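Local coordinates for protein alkaline phosphatase (Antarctic bacterium, PDB 2IUC) that probably hydrolyses phosphate monoesters at alkaline pH, as alkaline phosphatases do, with a cluster of two zinc ions and one magnesium ion in its active site, at residues 81-86 with 97-102; 163-168 with 236-241; 257-262 with 300-305. All coordinates share one frame; numbering follows the deposited sequence.

Interaction 1 (81-86 with 97-102). With ZN (zinc ion), chain D.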
ATOM      1  N   VAL A  81      15.654   3.596  -8.167  1.00 15.85           N
ATOM      2  CA  VAL A  81      14.561   3.049  -9.018  1.00 15.09           C
ATOM      3  C   VAL A  81      14.996   1.776  -9.779  1.00 15.16           C
ATOM      4  O   VAL A  81      15.896   1.798 -10.669  1.00 12.66           O
ATOM      5  CB  VAL A  81      13.996   4.171  -9.946  1.00 14.61           C
ATOM      6  CG1 VAL A  81      12.735   3.740 -10.785  1.00 12.81           C
ATOM      7  CG2 VAL A  81      13.743   5.468  -9.103  1.00 15.68           C
ATOM      8  N   THR A  82      14.262   0.685  -9.513  1.00 13.27           N
ATOM      9  CA  THR A  82      14.623  -0.579 -10.097  1.00 12.09           C
ATOM     10  C   THR A  82      14.030  -0.680 -11.512  1.00 10.85           C
ATOM     11  O   THR A  82      13.093   0.036 -11.843  1.00 11.19           O
ATOM     12  CB  THR A  82      14.031  -1.756  -9.246  1.00 11.29           C
ATOM     13  OG1 THR A  82      14.608  -2.984  -9.707  1.00 16.00           O
ATOM     14  CG2 THR A  82      12.527  -1.827  -9.471  1.00 14.27           C
ATOM     15  N   ASP A  83      14.572  -1.563 -12.326  1.00 12.95           N
ATOM     16  CA  ASP A  83      13.840  -2.010 -13.544  1.00 12.80           C
ATOM     17  C   ASP A  83      13.274  -3.410 -13.296  1.00 11.75           C
ATOM     18  O   ASP A  83      13.474  -4.004 -12.213  1.00 10.24           O
ATOM     19  CB  ASP A  83      14.758  -1.934 -14.821  1.00 13.37           C
ATOM     20  CG  ASP A  83      15.705  -3.135 -14.983  1.00 15.70           C
ATOM     21  OD1 ASP A  83      16.157  -3.812 -14.001  1.00 20.51           O
ATOM     22  OD2 ASP A  83      16.039  -3.411 -16.146  1.00 17.46           O
ATOM     23  N   SER A  84      12.628  -3.983 -14.293  1.00 12.23           N
ATOM     24  CA  SER A  84      12.003  -5.299 -14.094  1.00 12.71           C
ATOM     25  C   SER A  84      13.011  -6.432 -13.922  1.00 11.89           C
ATOM     26  O   SER A  84      12.714  -7.516 -13.340  1.00 12.15           O
ATOM     27  CB  SER A  84      11.275  -5.640 -15.375  1.00 11.50           C
ATOM     28  OG  SER A  84      10.235  -4.722 -15.485  1.00 19.86           O
ATOM     29  N   ALA A  85      14.193  -6.245 -14.534  1.00 12.85           N
ATOM     30  CA  ALA A  85      15.210  -7.295 -14.524  1.00 11.35           C
ATOM     31  C   ALA A  85      15.743  -7.517 -13.103  1.00 12.83           C
ATOM     32  O   ALA A  85      15.736  -8.697 -12.616  1.00 13.69           O
ATOM     33  CB  ALA A  85      16.329  -6.963 -15.454  1.00 13.28           C
ATOM     34  N   SER A  86      16.212  -6.443 -12.457  1.00 12.34           N
ATOM     35  CA  SER A  86      16.759  -6.628 -11.107  1.00 12.78           C
ATOM     36  C   SER A  86      15.598  -6.914 -10.121  1.00 12.21           C
ATOM     37  O   SER A  86      15.786  -7.652  -9.175  1.00 13.89           O
ATOM     38  CB  SER A  86      17.586  -5.457 -10.652  1.00 12.11           C
ATOM     39  OG  SER A  86      16.922  -4.259 -10.907  1.00 19.61           O
ATOM     40  N   THR A  97      20.516  -6.935  -7.258  1.00 15.23           N
ATOM     41  CA  THR A  97      21.512  -6.891  -8.363  1.00 15.86           C
ATOM     42  C   THR A  97      21.341  -5.623  -9.186  1.00 15.83           C
ATOM     43  O   THR A  97      20.457  -4.847  -8.842  1.00 16.26           O
ATOM     44  CB  THR A  97      21.405  -8.160  -9.164  1.00 17.22           C
ATOM     45  OG1 THR A  97      22.455  -8.192 -10.124  1.00 17.62           O
ATOM     46  CG2 THR A  97      19.990  -8.287  -9.816  1.00 14.75           C
ATOM     47  N   TYR A  98      22.137  -5.384 -10.237  1.00 15.25           N
ATOM     48  CA  TYR A  98      22.057  -4.142 -10.929  1.00 12.82           C
ATOM     49  C   TYR A  98      20.890  -4.189 -11.967  1.00 13.60           C
ATOM     50  O   TYR A  98      20.542  -5.282 -12.467  1.00 12.90           O
ATOM     51  CB  TYR A  98      23.414  -3.846 -11.643  1.00 13.83           C
ATOM     52  CG  TYR A  98      23.848  -4.970 -12.622  1.00 13.88           C
ATOM     53  CD1 TYR A  98      23.398  -5.002 -13.953  1.00 13.25           C
ATOM     54  CD2 TYR A  98      24.703  -5.988 -12.191  1.00 13.73           C
ATOM     55  CE1 TYR A  98      23.815  -6.042 -14.831  1.00 14.08           C
ATOM     56  CE2 TYR A  98      25.101  -7.011 -13.021  1.00 17.02           C
ATOM     57  CZ  TYR A  98      24.672  -7.029 -14.342  1.00 14.99           C
ATOM     58  OH  TYR A  98      25.097  -8.084 -15.102  1.00 18.38           O
ATOM     59  N   ASN A  99      20.267  -3.036 -12.218  1.00 14.39           N
ATOM     60  CA  ASN A  99      19.241  -2.904 -13.249  1.00 15.76           C
ATOM     61  C   ASN A  99      19.788  -3.473 -14.561  1.00 17.70           C
ATOM     62  O   ASN A  99      20.966  -3.141 -14.958  1.00 17.71           O
ATOM     63  CB  ASN A  99      18.869  -1.402 -13.462  1.00 17.06           C
ATOM     64  CG  ASN A  99      17.989  -0.841 -12.345  1.00 17.44           C
ATOM     65  OD1 ASN A  99      17.630  -1.582 -11.407  1.00 15.44           O
ATOM     66  ND2 ASN A  99      17.695   0.479 -12.402  1.00 12.28           N
ATOM     67  N   ALA A 100      18.921  -4.243 -15.228  1.00 17.03           N
ATOM     68  CA  ALA A 100      19.179  -5.042 -16.477  1.00 15.04           C
ATOM     69  C   ALA A 100      19.696  -6.455 -16.246  1.00 12.80           C
ATOM     70  O   ALA A 100      19.712  -7.259 -17.170  1.00 12.47           O
ATOM     71  CB  ALA A 100      20.127  -4.271 -17.483  1.00 15.58           C
ATOM     72  N   ALA A 101      20.187  -6.782 -15.033  1.00 13.31           N
ATOM     73  CA  ALA A 101      20.661  -8.175 -14.782  1.00 13.19           C
ATOM     74  C   ALA A 101      19.545  -9.207 -14.818  1.00 14.95           C
ATOM     75  O   ALA A 101      18.487  -8.975 -14.224  1.00 14.60           O
ATOM     76  CB  ALA A 101      21.364  -8.321 -13.395  1.00 11.77           C
ATOM     77  N   ILE A 102      19.813 -10.358 -15.429  1.00 12.71           N
ATOM     78  CA  ILE A 102      18.848 -11.497 -15.425  1.00 14.66           C
ATOM     79  C   ILE A 102      19.560 -12.643 -14.693  1.00 14.83           C
ATOM     80  O   ILE A 102      20.514 -13.255 -15.215  1.00 14.84           O
ATOM     81  CB  ILE A 102      18.470 -11.955 -16.885  1.00 14.44           C
ATOM     82  CG1 ILE A 102      17.806 -10.821 -17.741  1.00 14.54           C
ATOM     83  CG2 ILE A 102      17.605 -13.261 -16.863  1.00 11.39           C
ATOM     84  CD1 ILE A 102      16.427 -10.199 -17.134  1.00 11.77           C
TER
HETATM   85 ZN    ZN D1002       8.705  -4.079 -14.331  1.00 18.80          ZN
HETATM   86  O   HOH W   1      17.564  -6.399  -7.368  1.00 19.81           O
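The amide of Asn99 lies against the backbone of Val81 and Asp83 and works with both its ends. ND2 donates to Val81 O at 2.8 Å, almost within the amide plane, while OD1 accepts from Ser86 OG at 2.8 Å and, weakly, from Asp83 N. Its rotation is therefore fixed from two directions. The side chains of Asp83 and Asn99 lie alongside one another, pointing opposite ways, and the carboxylate is turned 35° from the amide plane. With CG of Asp83 tucked between its own backbone N and carbonyl carbon (chi1 81°), the carboxylate sits over the start of the helix as an N-cap: OD1 receives Ser86 N at 3.1 Å in a nearly straight bond. Ala100 N also reaches Asp83 OD1, again at 3.1 Å, but from the opposite face of the carboxylate plane. One oxygen thus joins the helix start to the type II beta turn of Tyr98–Ala101. The salt bridge from Asp83 OD2 to Arg148 probably steadies the negative charge. Beyond these bonds, Ala85 CB meets Ile102 CD1 at 3.6 Å.

Ser84, the predicted phosphoserine nucleophile, faces away from the 97-102 loop, and its OG binds zinc at 2.0 Å. The bonds of Asp83, Ser86 and Asn99 tie the first turn of helix 84-93 to the loop that follows it, while helix 136-139 packs against both Ser84 and Ile102.

Interaction 2 (163-168 with 236-241)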
ATOM      1  N   LEU A 163      12.748 -26.156 -16.363  1.00 18.39           N
ATOM      2  CA  LEU A 163      11.367 -25.715 -16.631  1.00 19.10           C
ATOM      3  C   LEU A 163      10.493 -26.771 -17.286  1.00 18.39           C
ATOM      4  O   LEU A 163      10.860 -27.286 -18.330  1.00 18.04           O
ATOM      5  CB  LEU A 163      11.376 -24.566 -17.625  1.00 18.69           C
ATOM      6  CG  LEU A 163      10.695 -23.281 -17.324  1.00 22.34           C
ATOM      7  CD1 LEU A 163      10.228 -22.583 -18.595  1.00 27.84           C
ATOM      8  CD2 LEU A 163       9.691 -23.247 -16.187  1.00 22.92           C
ATOM      9  N   ASP A 164       9.316 -27.024 -16.705  1.00 15.55           N
ATOM     10  CA  ASP A 164       8.433 -28.068 -17.180  1.00 15.12           C
ATOM     11  C   ASP A 164       7.303 -27.527 -18.043  1.00 14.58           C
ATOM     12  O   ASP A 164       6.770 -28.246 -18.869  1.00 13.73           O
ATOM     13  CB  ASP A 164       7.866 -28.918 -15.990  1.00 14.28           C
ATOM     14  CG  ASP A 164       8.977 -29.586 -15.193  1.00 19.98           C
ATOM     15  OD1 ASP A 164       9.556 -30.551 -15.796  1.00 21.65           O
ATOM     16  OD2 ASP A 164       9.331 -29.145 -14.017  1.00 16.20           O
ATOM     17  N   PHE A 165       6.927 -26.259 -17.839  1.00 13.48           N
ATOM     18  CA  PHE A 165       5.794 -25.621 -18.522  1.00 12.57           C
ATOM     19  C   PHE A 165       6.081 -24.117 -18.765  1.00 12.31           C
ATOM     20  O   PHE A 165       6.593 -23.430 -17.852  1.00 11.90           O
ATOM     21  CB  PHE A 165       4.488 -25.744 -17.644  1.00 12.23           C
ATOM     22  CG  PHE A 165       3.260 -25.215 -18.308  1.00 11.69           C
ATOM     23  CD1 PHE A 165       2.373 -26.077 -18.960  1.00 12.37           C
ATOM     24  CD2 PHE A 165       2.929 -23.845 -18.223  1.00 10.01           C
ATOM     25  CE1 PHE A 165       1.232 -25.573 -19.585  1.00 10.48           C
ATOM     26  CE2 PHE A 165       1.786 -23.334 -18.830  1.00 17.36           C
ATOM     27  CZ  PHE A 165       0.948 -24.193 -19.532  1.00 11.01           C
ATOM     28  N   PHE A 166       5.729 -23.598 -19.945  1.00 10.54           N
ATOM     29  CA  PHE A 166       5.696 -22.194 -20.115  1.00 10.84           C
ATOM     30  C   PHE A 166       4.623 -21.851 -21.133  1.00 11.63           C
ATOM     31  O   PHE A 166       4.279 -22.694 -22.046  1.00 12.18           O
ATOM     32  CB  PHE A 166       7.075 -21.650 -20.529  1.00 10.98           C
ATOM     33  CG  PHE A 166       7.523 -22.076 -21.927  1.00 12.24           C
ATOM     34  CD1 PHE A 166       7.022 -21.456 -23.072  1.00 14.66           C
ATOM     35  CD2 PHE A 166       8.442 -23.135 -22.071  1.00 14.57           C
ATOM     36  CE1 PHE A 166       7.529 -21.840 -24.366  1.00 14.70           C
ATOM     37  CE2 PHE A 166       8.923 -23.559 -23.317  1.00 17.88           C
ATOM     38  CZ  PHE A 166       8.448 -22.932 -24.496  1.00 15.54           C
ATOM     39  N   ALA A 167       4.116 -20.617 -21.024  1.00 10.40           N
ATOM     40  CA  ALA A 167       3.185 -20.042 -21.986  1.00 10.62           C
ATOM     41  C   ALA A 167       3.336 -18.509 -22.102  1.00 12.25           C
ATOM     42  O   ALA A 167       3.381 -17.753 -21.082  1.00 14.45           O
ATOM     43  CB  ALA A 167       1.703 -20.402 -21.533  1.00  9.97           C
ATOM     44  N   GLY A 168       3.431 -18.028 -23.313  1.00 13.43           N
ATOM     45  CA  GLY A 168       3.668 -16.600 -23.527  1.00 13.09           C
ATOM     46  C   GLY A 168       3.902 -16.287 -24.960  1.00 13.66           C
ATOM     47  O   GLY A 168       3.674 -17.134 -25.863  1.00 16.49           O
ATOM     48  N   ASP A 236      -4.436 -21.814 -14.995  1.00 16.37           N
ATOM     49  CA  ASP A 236      -5.127 -23.083 -14.768  1.00 16.83           C
ATOM     50  C   ASP A 236      -4.477 -24.293 -15.474  1.00 16.65           C
ATOM     51  O   ASP A 236      -4.398 -25.368 -14.881  1.00 17.36           O
ATOM     52  CB  ASP A 236      -6.576 -22.989 -15.231  1.00 18.20           C
ATOM     53  CG  ASP A 236      -7.519 -22.814 -14.108  1.00 22.93           C
ATOM     54  OD1 ASP A 236      -7.145 -23.222 -12.976  1.00 26.53           O
ATOM     55  OD2 ASP A 236      -8.603 -22.258 -14.366  1.00 25.26           O
ATOM     56  N   LEU A 237      -4.051 -24.166 -16.744  1.00 15.99           N
ATOM     57  CA  LEU A 237      -3.343 -25.282 -17.436  1.00 14.80           C
ATOM     58  C   LEU A 237      -2.071 -25.673 -16.730  1.00 14.28           C
ATOM     59  O   LEU A 237      -1.769 -26.858 -16.570  1.00 14.06           O
ATOM     60  CB  LEU A 237      -2.955 -24.953 -18.883  1.00 15.24           C
ATOM     61  CG  LEU A 237      -3.976 -25.180 -19.985  1.00 15.86           C
ATOM     62  CD1 LEU A 237      -3.327 -24.805 -21.307  1.00 14.25           C
ATOM     63  CD2 LEU A 237      -4.619 -26.609 -19.991  1.00 17.29           C
ATOM     64  N   ALA A 238      -1.282 -24.672 -16.350  1.00 15.40           N
ATOM     65  CA  ALA A 238      -0.020 -24.960 -15.652  1.00 15.44           C
ATOM     66  C   ALA A 238      -0.329 -25.761 -14.358  1.00 14.19           C
ATOM     67  O   ALA A 238       0.369 -26.690 -14.007  1.00 15.18           O
ATOM     68  CB  ALA A 238       0.815 -23.619 -15.336  1.00 13.02           C
ATOM     69  N   ILE A 239      -1.391 -25.399 -13.657  1.00 14.00           N
ATOM     70  CA  ILE A 239      -1.671 -26.049 -12.361  1.00 14.62           C
ATOM     71  C   ILE A 239      -2.034 -27.477 -12.630  1.00 14.54           C
ATOM     72  O   ILE A 239      -1.471 -28.399 -12.041  1.00 12.77           O
ATOM     73  CB  ILE A 239      -2.780 -25.327 -11.531  1.00 13.20           C
ATOM     74  CG1 ILE A 239      -2.314 -23.932 -11.048  1.00 12.33           C
ATOM     75  CG2 ILE A 239      -3.269 -26.248 -10.362  1.00 13.08           C
ATOM     76  CD1 ILE A 239      -3.511 -23.012 -10.731  1.00 13.50           C
ATOM     77  N   GLN A 240      -2.974 -27.693 -13.550  1.00 15.87           N
ATOM     78  CA  GLN A 240      -3.361 -29.073 -13.841  1.00 16.12           C
ATOM     79  C   GLN A 240      -2.250 -29.956 -14.370  1.00 16.42           C
ATOM     80  O   GLN A 240      -2.097 -31.102 -13.925  1.00 14.92           O
ATOM     81  CB  GLN A 240      -4.548 -29.077 -14.779  1.00 17.86           C
ATOM     82  CG  GLN A 240      -5.746 -28.490 -14.139  1.00 16.19           C
ATOM     83  CD  GLN A 240      -6.966 -28.700 -15.033  1.00 20.52           C
ATOM     84  OE1 GLN A 240      -7.496 -29.835 -15.182  1.00 20.65           O
ATOM     85  NE2 GLN A 240      -7.411 -27.626 -15.623  1.00 17.88           N
ATOM     86  N   PHE A 241      -1.430 -29.388 -15.288  1.00 15.51           N
ATOM     87  CA  PHE A 241      -0.294 -30.051 -15.882  1.00 14.46           C
ATOM     88  C   PHE A 241       0.792 -30.362 -14.852  1.00 14.35           C
ATOM     89  O   PHE A 241       1.256 -31.506 -14.759  1.00 11.94           O
ATOM     90  CB  PHE A 241       0.387 -29.123 -16.954  1.00 14.60           C
ATOM     91  CG  PHE A 241       1.457 -29.802 -17.701  1.00 13.96           C
ATOM     92  CD1 PHE A 241       1.122 -30.771 -18.652  1.00 12.90           C
ATOM     93  CD2 PHE A 241       2.804 -29.513 -17.462  1.00 13.93           C
ATOM     94  CE1 PHE A 241       2.107 -31.489 -19.344  1.00 13.66           C
ATOM     95  CE2 PHE A 241       3.822 -30.214 -18.133  1.00 15.37           C
ATOM     96  CZ  PHE A 241       3.477 -31.194 -19.102  1.00 12.48           C
TER
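Strand 165-168 and helix 236-241 run almost antiparallel, with their axes 9.2 Å apart; the closest CA pair is Phe165 and Ala238. This is the layering of an alpha/beta fold of the alkaline phosphatase type, in which helices cover the faces of a large central sheet. Within that sheet, strand 165-169 lies between strands 124-129 and 210-214, and helix 230-242 covers it.

No hydrogen bond joins the two segments; the Phe165 ring makes most of the contact. CG of Phe165 stands anti to its backbone N (chi1 -176°), which carries the ring out from the strand to the helix. Ala238 settles on one face: its CA lies 3.9 Å from the ring centroid, only 5° off the normal, a CH-pi contact, and its CB touches CD2 on the same ring at 3.6 Å. At the far end of the ring, CZ of Phe165 meets Leu237 CB at 4.0 Å. The Phe241 ring approaches obliquely, with planes 45° apart and centroids separated by 5.8 Å. Replacing Phe165 with an alanine would probably open a gap between sheet and helix, leaving Ala238 without its aromatic face and the Phe241 ring freer to turn. Phe241 also reaches the backbone of Asp164, its CE2 3.6 Å from Asp164 O.

Interaction 3 (257-262 with 300-305). With ZN (zinc ion), chain D; ZN (zinc ion), chain C.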
ATOM      1  N   GLN A 257       1.685  -6.598 -19.015  1.00 11.40           N
ATOM      2  CA  GLN A 257       1.431  -5.383 -19.821  1.00 13.10           C
ATOM      3  C   GLN A 257       0.872  -4.253 -18.979  1.00 11.78           C
ATOM      4  O   GLN A 257       0.710  -3.106 -19.442  1.00 12.53           O
ATOM      5  CB  GLN A 257       0.510  -5.726 -21.014  1.00 11.98           C
ATOM      6  CG  GLN A 257       1.216  -6.753 -21.908  1.00 12.47           C
ATOM      7  CD  GLN A 257       0.501  -6.891 -23.249  1.00 13.98           C
ATOM      8  OE1 GLN A 257      -0.054  -5.928 -23.731  1.00 16.54           O
ATOM      9  NE2 GLN A 257       0.568  -8.077 -23.869  1.00 10.96           N
ATOM     10  N   ILE A 258       0.614  -4.546 -17.695  1.00 11.27           N
ATOM     11  CA  ILE A 258       0.233  -3.431 -16.806  1.00  9.84           C
ATOM     12  C   ILE A 258       1.289  -2.282 -16.870  1.00  8.97           C
ATOM     13  O   ILE A 258       0.971  -1.065 -16.879  1.00 10.56           O
ATOM     14  CB  ILE A 258       0.119  -3.910 -15.365  1.00  9.12           C
ATOM     15  CG1 ILE A 258      -1.032  -4.935 -15.289  1.00  7.50           C
ATOM     16  CG2 ILE A 258      -0.305  -2.746 -14.450  1.00  6.95           C
ATOM     17  CD1 ILE A 258      -0.984  -5.858 -14.052  1.00  8.68           C
ATOM     18  N   ASP A 259       2.525  -2.675 -16.809  1.00 10.21           N
ATOM     19  CA  ASP A 259       3.644  -1.700 -16.841  1.00 10.82           C
ATOM     20  C   ASP A 259       3.642  -0.939 -18.183  1.00 11.19           C
ATOM     21  O   ASP A 259       4.018   0.241 -18.306  1.00 11.21           O
ATOM     22  CB  ASP A 259       4.903  -2.538 -16.716  1.00 10.40           C
ATOM     23  CG  ASP A 259       6.170  -1.722 -17.004  1.00 15.76           C
ATOM     24  OD1 ASP A 259       6.596  -0.990 -16.100  1.00 13.23           O
ATOM     25  OD2 ASP A 259       6.737  -1.864 -18.113  1.00 18.47           O
ATOM     26  N   TRP A 260       3.229  -1.610 -19.255  1.00 14.08           N
ATOM     27  CA  TRP A 260       3.330  -0.929 -20.571  1.00 13.85           C
ATOM     28  C   TRP A 260       2.305   0.145 -20.679  1.00 13.09           C
ATOM     29  O   TRP A 260       2.544   1.155 -21.315  1.00 11.89           O
ATOM     30  CB  TRP A 260       3.254  -1.931 -21.746  1.00 15.05           C
ATOM     31  CG  TRP A 260       4.311  -3.081 -21.659  1.00 17.86           C
ATOM     32  CD1 TRP A 260       5.381  -3.191 -20.761  1.00 18.02           C
ATOM     33  CD2 TRP A 260       4.388  -4.228 -22.522  1.00 19.20           C
ATOM     34  NE1 TRP A 260       6.095  -4.339 -21.036  1.00 20.41           N
ATOM     35  CE2 TRP A 260       5.513  -4.987 -22.112  1.00 21.45           C
ATOM     36  CE3 TRP A 260       3.630  -4.663 -23.635  1.00 18.81           C
ATOM     37  CZ2 TRP A 260       5.873  -6.181 -22.754  1.00 20.50           C
ATOM     38  CZ3 TRP A 260       3.965  -5.850 -24.266  1.00 17.48           C
ATOM     39  CH2 TRP A 260       5.090  -6.579 -23.859  1.00 20.49           C
ATOM     40  N   GLY A 261       1.111  -0.113 -20.091  1.00 13.13           N
ATOM     41  CA  GLY A 261       0.089   0.889 -19.831  1.00 14.37           C
ATOM     42  C   GLY A 261       0.587   2.089 -19.035  1.00 13.61           C
ATOM     43  O   GLY A 261       0.263   3.237 -19.354  1.00 15.56           O
ATOM     44  N   GLY A 262       1.385   1.848 -18.010  1.00 12.48           N
ATOM     45  CA  GLY A 262       1.920   2.929 -17.169  1.00 12.57           C
ATOM     46  C   GLY A 262       2.914   3.756 -18.007  1.00 13.70           C
ATOM     47  O   GLY A 262       2.822   4.955 -17.982  1.00 14.35           O
ATOM     48  N   SER A 300       4.248  -7.075  -7.044  1.00 11.54           N
ATOM     49  CA  SER A 300       4.717  -6.382  -8.246  1.00 13.83           C
ATOM     50  C   SER A 300       6.201  -6.193  -8.119  1.00 13.57           C
ATOM     51  O   SER A 300       6.758  -6.271  -7.013  1.00 11.74           O
ATOM     52  CB  SER A 300       4.100  -4.990  -8.367  1.00 13.65           C
ATOM     53  OG  SER A 300       2.700  -5.031  -8.253  1.00 19.55           O
ATOM     54  N   ASP A 301       6.860  -5.947  -9.259  1.00 14.17           N
ATOM     55  CA  ASP A 301       8.268  -5.567  -9.180  1.00 13.81           C
ATOM     56  C   ASP A 301       8.572  -4.116  -8.789  1.00 13.97           C
ATOM     57  O   ASP A 301       9.640  -3.847  -8.204  1.00 15.44           O
ATOM     58  CB  ASP A 301       9.019  -5.961 -10.471  1.00 14.79           C
ATOM     59  CG  ASP A 301       8.343  -5.420 -11.777  1.00 15.40           C
ATOM     60  OD1 ASP A 301       7.261  -4.777 -11.782  1.00 13.55           O
ATOM     61  OD2 ASP A 301       9.009  -5.513 -12.838  1.00 22.24           O
ATOM     62  N   HIS A 302       7.692  -3.163  -9.124  1.00 12.01           N
ATOM     63  CA  HIS A 302       7.867  -1.723  -8.875  1.00 13.01           C
ATOM     64  C   HIS A 302       6.566  -1.122  -9.462  1.00 13.42           C
ATOM     65  O   HIS A 302       5.745  -1.841 -10.082  1.00 13.02           O
ATOM     66  CB  HIS A 302       9.127  -1.160  -9.648  1.00  9.73           C
ATOM     67  CG  HIS A 302       9.023  -1.463 -11.120  1.00  7.92           C
ATOM     68  ND1 HIS A 302       8.153  -0.783 -11.946  1.00 12.29           N
ATOM     69  CD2 HIS A 302       9.540  -2.452 -11.873  1.00 12.34           C
ATOM     70  CE1 HIS A 302       8.124  -1.342 -13.128  1.00 11.40           C
ATOM     71  NE2 HIS A 302       8.976  -2.341 -13.122  1.00 10.03           N
ATOM     72  N   GLU A 303       6.376   0.184  -9.253  1.00 13.08           N
ATOM     73  CA  GLU A 303       5.286   0.963  -9.778  1.00 12.76           C
ATOM     74  C   GLU A 303       5.716   1.661 -11.072  1.00 14.71           C
ATOM     75  O   GLU A 303       6.900   1.993 -11.233  1.00 14.07           O
ATOM     76  CB  GLU A 303       4.980   2.072  -8.764  1.00 13.62           C
ATOM     77  CG  GLU A 303       3.653   2.726  -9.039  1.00 15.86           C
ATOM     78  CD  GLU A 303       3.677   3.998  -9.973  1.00 18.08           C
ATOM     79  OE1 GLU A 303       4.765   4.603 -10.254  1.00 21.55           O
ATOM     80  OE2 GLU A 303       2.555   4.440 -10.326  1.00 20.63           O
ATOM     81  N   THR A 304       4.774   1.899 -11.965  1.00 14.72           N
ATOM     82  CA  THR A 304       5.093   2.708 -13.167  1.00 16.87           C
ATOM     83  C   THR A 304       4.096   3.844 -13.521  1.00 17.39           C
ATOM     84  O   THR A 304       2.842   3.656 -13.550  1.00 17.29           O
ATOM     85  CB  THR A 304       5.102   1.831 -14.420  1.00 15.55           C
ATOM     86  OG1 THR A 304       5.952   0.733 -14.202  1.00 16.71           O
ATOM     87  CG2 THR A 304       5.655   2.670 -15.719  1.00 14.19           C
ATOM     88  N   GLY A 305       4.660   5.011 -13.898  1.00 16.88           N
ATOM     89  CA  GLY A 305       3.816   6.128 -14.344  1.00 15.23           C
ATOM     90  C   GLY A 305       3.318   7.150 -13.320  1.00 15.16           C
ATOM     91  O   GLY A 305       2.749   8.169 -13.740  1.00 13.37           O
TER
HETATM   92 ZN    ZN D1002       8.705  -4.079 -14.331  1.00 18.80          ZN
HETATM   93 ZN    ZN C1001       8.651  -0.712 -17.147  1.00 28.71          ZN
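The first turn of helix 258-263 faces the loop and short, weakly bonded strand of 300-305, and the two backbones come nearest at Gly262 and Gly305, whose CA atoms are 4.7 Å apart. The polar link is a single hydrogen bond: Thr304 OG1 donates to Asp259 OD1 at 2.6 Å, reaching the anti side of the carboxylate and lying 21° out of its plane. With chi1 at 169°, Asp259 extends its carboxylate away from its own backbone N, out to the metal. Both oxygens then grip one zinc ion, OD1 at 2.3 Å and OD2 at 2.4 Å. OD1 thus serves metal and hydroxyl together, so Thr304 acts as a second-shell residue that helps set the carboxylate.

This is the two-zinc centre of the alkaline phosphatase fold, built largely on loops at the C-terminal ends of neighbouring inner strands of the central sheet; His263 and His337 complete the site of Asp259. The other zinc is bound by Asp301 OD2 and by His302 NE2, each at 2.1 Å, with Asp43 and Ser84 as its remaining protein ligands. The His302 ring presents its edge to Asp259, CE1 standing 3.4 Å from OD1. The ring's other nitrogen, ND1, donates to Glu303 O, straight at the hydrogen though from above the carbonyl plane; with zinc on NE2 this holds the ring's rotation. At Gly262 a side chain would run into Thr304 O, and the Thr304 methyl CG2 packs on Gly262 C at 3.7 Å.

Interactions 1 and 3 meet at the metal centre, with centres 14 Å apart. They share a zinc ion, to which 81-86 contributes Ser84 and 300-305 contributes Asp301 and His302; Ser84 OG and Asp301 OD2, 3.0 Å apart, are ligands of the same zinc, and Thr82 CG2 packs on His302 CB at 3.5 Å. One contact thus holds the helix start bearing the predicted nucleophile, and the other holds ligands of both zinc ions. Interaction 2 is set apart: its centre is 26 Å from that of interaction 1 and 24 Å from that of interaction 3, on the opposite side of the chain's centre from both, away from the metal centre.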